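Local coordinates for protein phosphoribosylaminoimidazole-succinocarboxamide synthase (Pyrococcus horikoshii, PDB 4O86) that catalyses the ATP-dependent joining of L-aspartate to the carboxylate of an aminoimidazole ribonucleotide, giving SAICAR on the de novo route to IMP, at residues V90-V95 with I152-N157; D173-F178 with P194-F199. All coordinates share one frame; numbering follows the deposited sequence.

Interaction 1: residues V90-V95 with I152-N157; sequences VVVRNV and IALKVN. With C5P (cytidine-5'-monophosphate), chain D; CDP (cytidine-5'-diphosphate), chain C.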
# COMPACT_ATOMS: atom_id res chain seq x y z
N VAL A 90 -8.93 6.72 -5.34
CA VAL A 90 -9.40 5.39 -5.01
C VAL A 90 -9.48 4.58 -6.29
O VAL A 90 -10.26 4.88 -7.18
CB VAL A 90 -10.76 5.44 -4.29
CG1 VAL A 90 -11.21 4.04 -3.89
CG2 VAL A 90 -10.68 6.35 -3.07
N VAL A 91 -8.63 3.57 -6.39
CA VAL A 91 -8.54 2.80 -7.61
C VAL A 91 -9.21 1.42 -7.41
O VAL A 91 -8.90 0.70 -6.45
CB VAL A 91 -7.07 2.65 -8.07
CG1 VAL A 91 -6.98 1.71 -9.25
CG2 VAL A 91 -6.47 4.01 -8.45
N VAL A 92 -10.14 1.08 -8.29
CA VAL A 92 -10.75 -0.25 -8.28
C VAL A 92 -10.26 -1.03 -9.51
O VAL A 92 -10.19 -0.48 -10.60
CB VAL A 92 -12.29 -0.15 -8.26
CG1 VAL A 92 -12.90 -1.52 -8.07
CG2 VAL A 92 -12.76 0.78 -7.15
N ARG A 93 -9.90 -2.30 -9.34
CA ARG A 93 -9.29 -3.08 -10.42
C ARG A 93 -9.95 -4.45 -10.61
O ARG A 93 -10.07 -5.22 -9.64
CB ARG A 93 -7.77 -3.21 -10.18
CG ARG A 93 -7.14 -2.02 -9.44
CD ARG A 93 -5.63 -2.10 -9.34
NE ARG A 93 -5.01 -1.87 -10.63
CZ ARG A 93 -4.14 -0.91 -10.92
NH1 ARG A 93 -3.70 -0.05 -9.99
NH2 ARG A 93 -3.69 -0.82 -12.17
N ASN A 94 -10.37 -4.74 -11.84
CA ASN A 94 -11.02 -6.04 -12.19
C ASN A 94 -10.09 -6.98 -12.97
O ASN A 94 -10.15 -8.22 -12.80
CB ASN A 94 -12.30 -5.79 -13.00
CG ASN A 94 -13.30 -4.94 -12.24
OD1 ASN A 94 -13.63 -5.23 -11.08
ND2 ASN A 94 -13.77 -3.87 -12.87
N VAL A 95 -9.27 -6.38 -13.82
CA VAL A 95 -8.35 -7.07 -14.70
C VAL A 95 -6.98 -6.44 -14.46
O VAL A 95 -6.89 -5.22 -14.30
CB VAL A 95 -8.77 -6.89 -16.18
CG1 VAL A 95 -7.71 -7.43 -17.13
CG2 VAL A 95 -10.11 -7.57 -16.42
N ILE A 152 -18.71 2.35 -1.36
CA ILE A 152 -19.17 3.09 -2.55
C ILE A 152 -18.36 2.74 -3.83
O ILE A 152 -18.95 2.48 -4.88
CB ILE A 152 -19.14 4.62 -2.32
CG1 ILE A 152 -20.01 5.02 -1.12
CG2 ILE A 152 -19.62 5.36 -3.57
CD1 ILE A 152 -19.53 6.30 -0.45
N ALA A 153 -17.03 2.73 -3.74
CA ALA A 153 -16.20 2.43 -4.91
C ALA A 153 -16.55 1.06 -5.52
O ALA A 153 -16.61 0.91 -6.74
CB ALA A 153 -14.71 2.52 -4.56
N LEU A 154 -16.78 0.07 -4.65
CA LEU A 154 -17.14 -1.28 -5.09
C LEU A 154 -18.54 -1.36 -5.70
O LEU A 154 -18.77 -2.16 -6.62
CB LEU A 154 -17.00 -2.28 -3.93
CG LEU A 154 -15.58 -2.63 -3.48
CD1 LEU A 154 -15.66 -3.48 -2.21
CD2 LEU A 154 -14.82 -3.35 -4.59
N LYS A 155 -19.45 -0.53 -5.21
CA LYS A 155 -20.79 -0.43 -5.81
C LYS A 155 -20.71 0.23 -7.19
O LYS A 155 -21.33 -0.24 -8.15
CB LYS A 155 -21.75 0.33 -4.88
CG LYS A 155 -23.20 0.35 -5.36
CD LYS A 155 -24.14 0.94 -4.32
CE LYS A 155 -25.45 1.35 -5.01
NZ LYS A 155 -26.45 2.00 -4.13
N VAL A 156 -19.94 1.32 -7.28
CA VAL A 156 -19.71 2.01 -8.54
C VAL A 156 -19.12 1.03 -9.55
O VAL A 156 -19.58 0.95 -10.69
CB VAL A 156 -18.79 3.24 -8.36
CG1 VAL A 156 -18.34 3.80 -9.71
CG2 VAL A 156 -19.49 4.33 -7.52
N ASN A 157 -18.13 0.26 -9.11
CA ASN A 157 -17.54 -0.81 -9.94
C ASN A 157 -18.59 -1.73 -10.54
O ASN A 157 -18.62 -1.91 -11.76
CB ASN A 157 -16.54 -1.63 -9.14
CG ASN A 157 -15.76 -2.61 -10.00
OD1 ASN A 157 -15.30 -2.28 -11.10
ND2 ASN A 157 -15.59 -3.84 -9.49
O3P C5P D . -1.49 3.50 -13.17
P C5P D . -2.45 2.52 -12.53
O1P C5P D . -2.59 1.20 -13.24
O2P C5P D . -2.24 2.36 -11.04
O5' C5P D . -3.88 3.23 -12.73
C5' C5P D . -5.09 2.54 -12.42
C4' C5P D . -6.28 3.30 -13.00
O4' C5P D . -6.42 4.57 -12.36
C3' C5P D . -6.07 3.59 -14.48
O3' C5P D . -7.31 3.43 -15.17
C2' C5P D . -5.67 5.04 -14.55
O2' C5P D . -6.22 5.60 -15.75
C1' C5P D . -6.29 5.64 -13.30
N1 C5P D . -5.48 6.70 -12.69
C2 C5P D . -5.88 8.05 -12.79
N3 C5P D . -5.14 9.02 -12.20
C4 C5P D . -4.02 8.71 -11.52
C5 C5P D . -3.61 7.38 -11.40
C6 C5P D . -4.37 6.38 -12.00
O2 C5P D . -6.92 8.34 -13.42
N4 C5P D . -3.29 9.69 -10.94
O3B CDP C . 0.34 4.76 -14.17
PB CDP C . -1.00 4.12 -14.42
O1B CDP C . -2.03 5.12 -14.94
O2B CDP C . -0.95 2.81 -15.16
O3A CDP C . -1.52 3.75 -12.93
PA CDP C . -2.50 2.52 -12.57
O1A CDP C . -2.49 2.34 -11.07
O2A CDP C . -2.17 1.31 -13.42
O5' CDP C . -3.94 3.09 -13.02
C5' CDP C . -5.14 2.62 -12.42
C4' CDP C . -6.33 3.35 -13.02
O4' CDP C . -6.47 4.64 -12.41
C3' CDP C . -6.11 3.61 -14.51
O3' CDP C . -7.36 3.47 -15.19
C2' CDP C . -5.67 5.05 -14.60
O2' CDP C . -6.19 5.60 -15.82
C1' CDP C . -6.29 5.69 -13.37
N1 CDP C . -5.46 6.73 -12.76
C2 CDP C . -5.87 8.08 -12.81
O2 CDP C . -6.93 8.39 -13.39
N3 CDP C . -5.11 9.04 -12.23
C4 CDP C . -3.96 8.72 -11.60
N4 CDP C . -3.21 9.69 -11.03
C5 CDP C . -3.54 7.40 -11.53
C6 CDP C . -4.32 6.41 -12.13
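N94 and N157 face each other amide to amide and close a ring of two hydrogen bonds. N94 ND2 gives to N157 OD1 at 2.8 Å, and N157 ND2 returns a bond to N94 OD1 at 2.9 Å. Two observations show the pairing to be nearly flat: the amide planes lie 16° apart, and each donor sits in the carbonyl plane of its acceptor, on a lone pair. Both amides are thereby fixed in rotation within a buried setting. N157 reaches across the gap because its CG stands anti to the backbone N (chi1 -172°), while N94 comes from the opposite direction.

Toward the N-terminal end of both segments the contact turns apolar, and V92 uses both methyls. Its CG1 lies 3.6 Å from N157 CG, the amide carbon, and its CG2 meets A153 CB at 3.7 Å. V90 CG1 reaches the same methyl, A153 CB, at 3.9 Å, so one small helix residue receives two valines. The alternate residues V91 and R93 point away from the helix; V91 CG1 touches C5' of the bound cytidine nucleotide and the R93 guanidinium bonds its phosphate.

Helix 143-165 thus packs on one face of strand 84-93; the axes of 152-157 and 90-93 are 9.1 Å apart and 43° from parallel. L171 of the adjoining strand 169-180 accepts a further bond from N94 ND2 through its carbonyl, and F174 packs on V92 and N157.

Interaction 2: residues D173-F178 with P194-F199; sequences DFKLEF and PDTCRF. With CDP (cytidine-5'-diphosphate), chain C; C5P (cytidine-5'-monophosphate), chain D; PO4 (phosphate ion), chain G.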
# COMPACT_ATOMS: atom_id res chain seq x y z
N ASP A 173 -9.96 -1.25 -14.96
CA ASP A 173 -9.77 -0.61 -13.66
C ASP A 173 -10.18 0.84 -13.82
O ASP A 173 -10.52 1.24 -14.94
CB ASP A 173 -8.31 -0.69 -13.18
CG ASP A 173 -7.31 -0.14 -14.21
OD1 ASP A 173 -7.64 0.81 -14.93
OD2 ASP A 173 -6.20 -0.68 -14.30
N PHE A 174 -10.17 1.61 -12.74
CA PHE A 174 -10.54 3.03 -12.80
C PHE A 174 -10.21 3.73 -11.50
O PHE A 174 -10.03 3.09 -10.47
CB PHE A 174 -12.03 3.23 -13.16
CG PHE A 174 -12.99 2.61 -12.17
CD1 PHE A 174 -13.61 3.40 -11.19
CD2 PHE A 174 -13.30 1.25 -12.22
CE1 PHE A 174 -14.51 2.85 -10.29
CE2 PHE A 174 -14.19 0.69 -11.30
CZ PHE A 174 -14.79 1.49 -10.33
N LYS A 175 -10.14 5.06 -11.55
CA LYS A 175 -9.85 5.87 -10.38
C LYS A 175 -11.05 6.77 -10.02
O LYS A 175 -11.64 7.41 -10.89
CB LYS A 175 -8.61 6.73 -10.62
CG LYS A 175 -8.15 7.58 -9.44
CD LYS A 175 -8.76 8.98 -9.43
CE LYS A 175 -8.23 9.85 -10.58
NZ LYS A 175 -8.92 11.17 -10.69
N LEU A 176 -11.38 6.83 -8.74
CA LEU A 176 -12.37 7.76 -8.24
C LEU A 176 -11.78 8.73 -7.22
O LEU A 176 -10.73 8.46 -6.61
CB LEU A 176 -13.55 7.02 -7.57
CG LEU A 176 -14.30 5.98 -8.40
CD1 LEU A 176 -15.30 5.25 -7.50
CD2 LEU A 176 -14.98 6.60 -9.61
N GLU A 177 -12.49 9.83 -7.02
CA GLU A 177 -12.20 10.75 -5.94
C GLU A 177 -13.48 11.11 -5.19
O GLU A 177 -14.59 11.03 -5.75
CB GLU A 177 -11.53 12.00 -6.49
CG GLU A 177 -10.14 11.72 -7.04
CD GLU A 177 -9.44 12.97 -7.51
OE1 GLU A 177 -9.67 14.04 -6.91
OE2 GLU A 177 -8.65 12.88 -8.47
N PHE A 178 -13.33 11.49 -3.93
CA PHE A 178 -14.45 11.72 -3.04
C PHE A 178 -14.22 12.95 -2.18
O PHE A 178 -13.08 13.33 -1.90
CB PHE A 178 -14.62 10.55 -2.07
CG PHE A 178 -15.00 9.26 -2.72
CD1 PHE A 178 -16.34 8.90 -2.84
CD2 PHE A 178 -14.02 8.40 -3.21
CE1 PHE A 178 -16.70 7.70 -3.42
CE2 PHE A 178 -14.37 7.20 -3.80
CZ PHE A 178 -15.71 6.85 -3.91
N PRO A 194 -12.65 8.26 -20.12
CA PRO A 194 -11.57 7.39 -20.63
C PRO A 194 -10.17 7.83 -20.18
O PRO A 194 -9.21 7.06 -20.34
CB PRO A 194 -11.71 7.52 -22.16
CG PRO A 194 -13.11 8.00 -22.37
CD PRO A 194 -13.37 8.92 -21.22
N ASP A 195 -10.05 9.04 -19.62
CA ASP A 195 -8.83 9.48 -18.93
C ASP A 195 -8.60 8.73 -17.61
O ASP A 195 -7.46 8.46 -17.24
CB ASP A 195 -8.88 10.99 -18.62
CG ASP A 195 -8.30 11.85 -19.74
OD1 ASP A 195 -7.95 13.01 -19.46
OD2 ASP A 195 -8.19 11.36 -20.88
N THR A 196 -9.68 8.41 -16.91
CA THR A 196 -9.57 7.90 -15.54
C THR A 196 -10.03 6.44 -15.38
O THR A 196 -10.13 5.94 -14.26
CB THR A 196 -10.30 8.84 -14.53
OG1 THR A 196 -11.65 9.01 -14.93
CG2 THR A 196 -9.63 10.22 -14.51
N CYS A 197 -10.27 5.77 -16.51
CA CYS A 197 -10.62 4.35 -16.53
C CYS A 197 -9.86 3.61 -17.62
O CYS A 197 -9.42 4.21 -18.61
CB CYS A 197 -12.11 4.13 -16.83
SG CYS A 197 -13.30 5.17 -15.97
N ARG A 198 -9.69 2.31 -17.42
CA ARG A 198 -9.31 1.43 -18.53
C ARG A 198 -10.54 0.73 -19.07
O ARG A 198 -11.24 0.02 -18.34
CB ARG A 198 -8.20 0.45 -18.13
CG ARG A 198 -6.81 1.08 -18.15
CD ARG A 198 -5.68 0.08 -17.86
NE ARG A 198 -4.39 0.76 -17.87
CZ ARG A 198 -3.69 1.11 -16.79
NH1 ARG A 198 -4.13 0.81 -15.57
NH2 ARG A 198 -2.54 1.74 -16.93
N PHE A 199 -10.81 0.97 -20.35
CA PHE A 199 -11.88 0.31 -21.10
C PHE A 199 -11.25 -0.52 -22.22
O PHE A 199 -10.49 0.01 -23.03
CB PHE A 199 -12.81 1.34 -21.76
CG PHE A 199 -13.45 2.33 -20.81
CD1 PHE A 199 -14.15 1.91 -19.68
CD2 PHE A 199 -13.40 3.70 -21.09
CE1 PHE A 199 -14.76 2.84 -18.83
CE2 PHE A 199 -14.02 4.62 -20.26
CZ PHE A 199 -14.70 4.20 -19.12
O3B CDP C . 0.34 4.76 -14.17
PB CDP C . -1.00 4.12 -14.42
O1B CDP C . -2.03 5.12 -14.94
O2B CDP C . -0.95 2.81 -15.16
O3A CDP C . -1.52 3.75 -12.93
PA CDP C . -2.50 2.52 -12.57
O1A CDP C . -2.49 2.34 -11.07
O2A CDP C . -2.17 1.31 -13.42
O5' CDP C . -3.94 3.09 -13.02
C5' CDP C . -5.14 2.62 -12.42
C4' CDP C . -6.33 3.35 -13.02
O4' CDP C . -6.47 4.64 -12.41
C3' CDP C . -6.11 3.61 -14.51
O3' CDP C . -7.36 3.47 -15.19
C2' CDP C . -5.67 5.05 -14.60
O2' CDP C . -6.19 5.60 -15.82
C1' CDP C . -6.29 5.69 -13.37
N1 CDP C . -5.46 6.73 -12.76
C2 CDP C . -5.87 8.08 -12.81
O2 CDP C . -6.93 8.39 -13.39
N3 CDP C . -5.11 9.04 -12.23
C4 CDP C . -3.96 8.72 -11.60
N4 CDP C . -3.21 9.69 -11.03
C5 CDP C . -3.54 7.40 -11.53
C6 CDP C . -4.32 6.41 -12.13
O3P C5P D . -1.49 3.50 -13.17
P C5P D . -2.45 2.52 -12.53
O1P C5P D . -2.59 1.20 -13.24
O2P C5P D . -2.24 2.36 -11.04
O5' C5P D . -3.88 3.23 -12.73
C5' C5P D . -5.09 2.54 -12.42
C4' C5P D . -6.28 3.30 -13.00
O4' C5P D . -6.42 4.57 -12.36
C3' C5P D . -6.07 3.59 -14.48
O3' C5P D . -7.31 3.43 -15.17
C2' C5P D . -5.67 5.04 -14.55
O2' C5P D . -6.22 5.60 -15.75
C1' C5P D . -6.29 5.64 -13.30
N1 C5P D . -5.48 6.70 -12.69
C2 C5P D . -5.88 8.05 -12.79
N3 C5P D . -5.14 9.02 -12.20
C4 C5P D . -4.02 8.71 -11.52
C5 C5P D . -3.61 7.38 -11.40
C6 C5P D . -4.37 6.38 -12.00
O2 C5P D . -6.92 8.34 -13.42
N4 C5P D . -3.29 9.69 -10.94
P PO4 G . -5.33 12.69 -11.44
O1 PO4 G . -4.27 12.03 -10.60
O2 PO4 G . -5.97 11.71 -12.40
O3 PO4 G . -6.41 13.22 -10.54
O4 PO4 G . -4.68 13.82 -12.22
O HOH W 1 -12.93 6.99 -13.33
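This is an antiparallel strand pairing in the central sheet, where strand 169-180 meets the start of strand 197-201, and one of its faces forms the floor of the cytidine nucleotide site, which holds CDP or CMP. Two backbone bonds define it: R198 N to D173 O at 2.8 Å and K175 N to T196 O, also 2.8 Å. Between them F174 and C197 form a non-hydrogen-bonded pair with a CA-CA distance of 4.0 Å, and F174 CB rests on C197 SG on the face away from the nucleotide. A water donates to K175 O and also meets T196 OG1, which S193 N bonds as well.

On the nucleotide side, R198 NH1 meets D173 OD2 in a salt bridge of 2.8 Å on the syn side, although the two flat groups are turned 66° apart. D173 OD1 comes within 2.7 Å of CDP O3'. Extended from CG to NE, R198 carries its guanidinium to the phosphates: NH1 bonds C5P O1P at 2.8 Å, and when CDP is bound NH2 reaches its O2B at 2.6 Å.

With the carboxylate of D211 at NE and another at NH1, the guanidinium is held in orientation by several bonds; D173 meets the ligand directly through OD1 while OD2 helps hold R198 in place.

Overall arrangement
Interactions 1 and 2 have centres 9 Å apart and are joined through neighbouring strands of one sheet: V92 N lies 3.0 Å from F174 O and V90 O 2.7 Å from L176 N, both probable hydrogen bonds. The two faces of this sheet meet different partners. Helix 143-165 covers one, where F174 CE2 packs 3.2 Å from N157 OD1. The other holds the cytidine nucleotide, whose phosphate is gripped by R93 from segment 90-95 and R198 from segment 194-199. K175, beside the cytosine, has its side chain about 4 Å from a magnesium ion and about 6 Å from ADP; farther along the strand, E177 OE1 is hydrogen-bonded to ADP O2'.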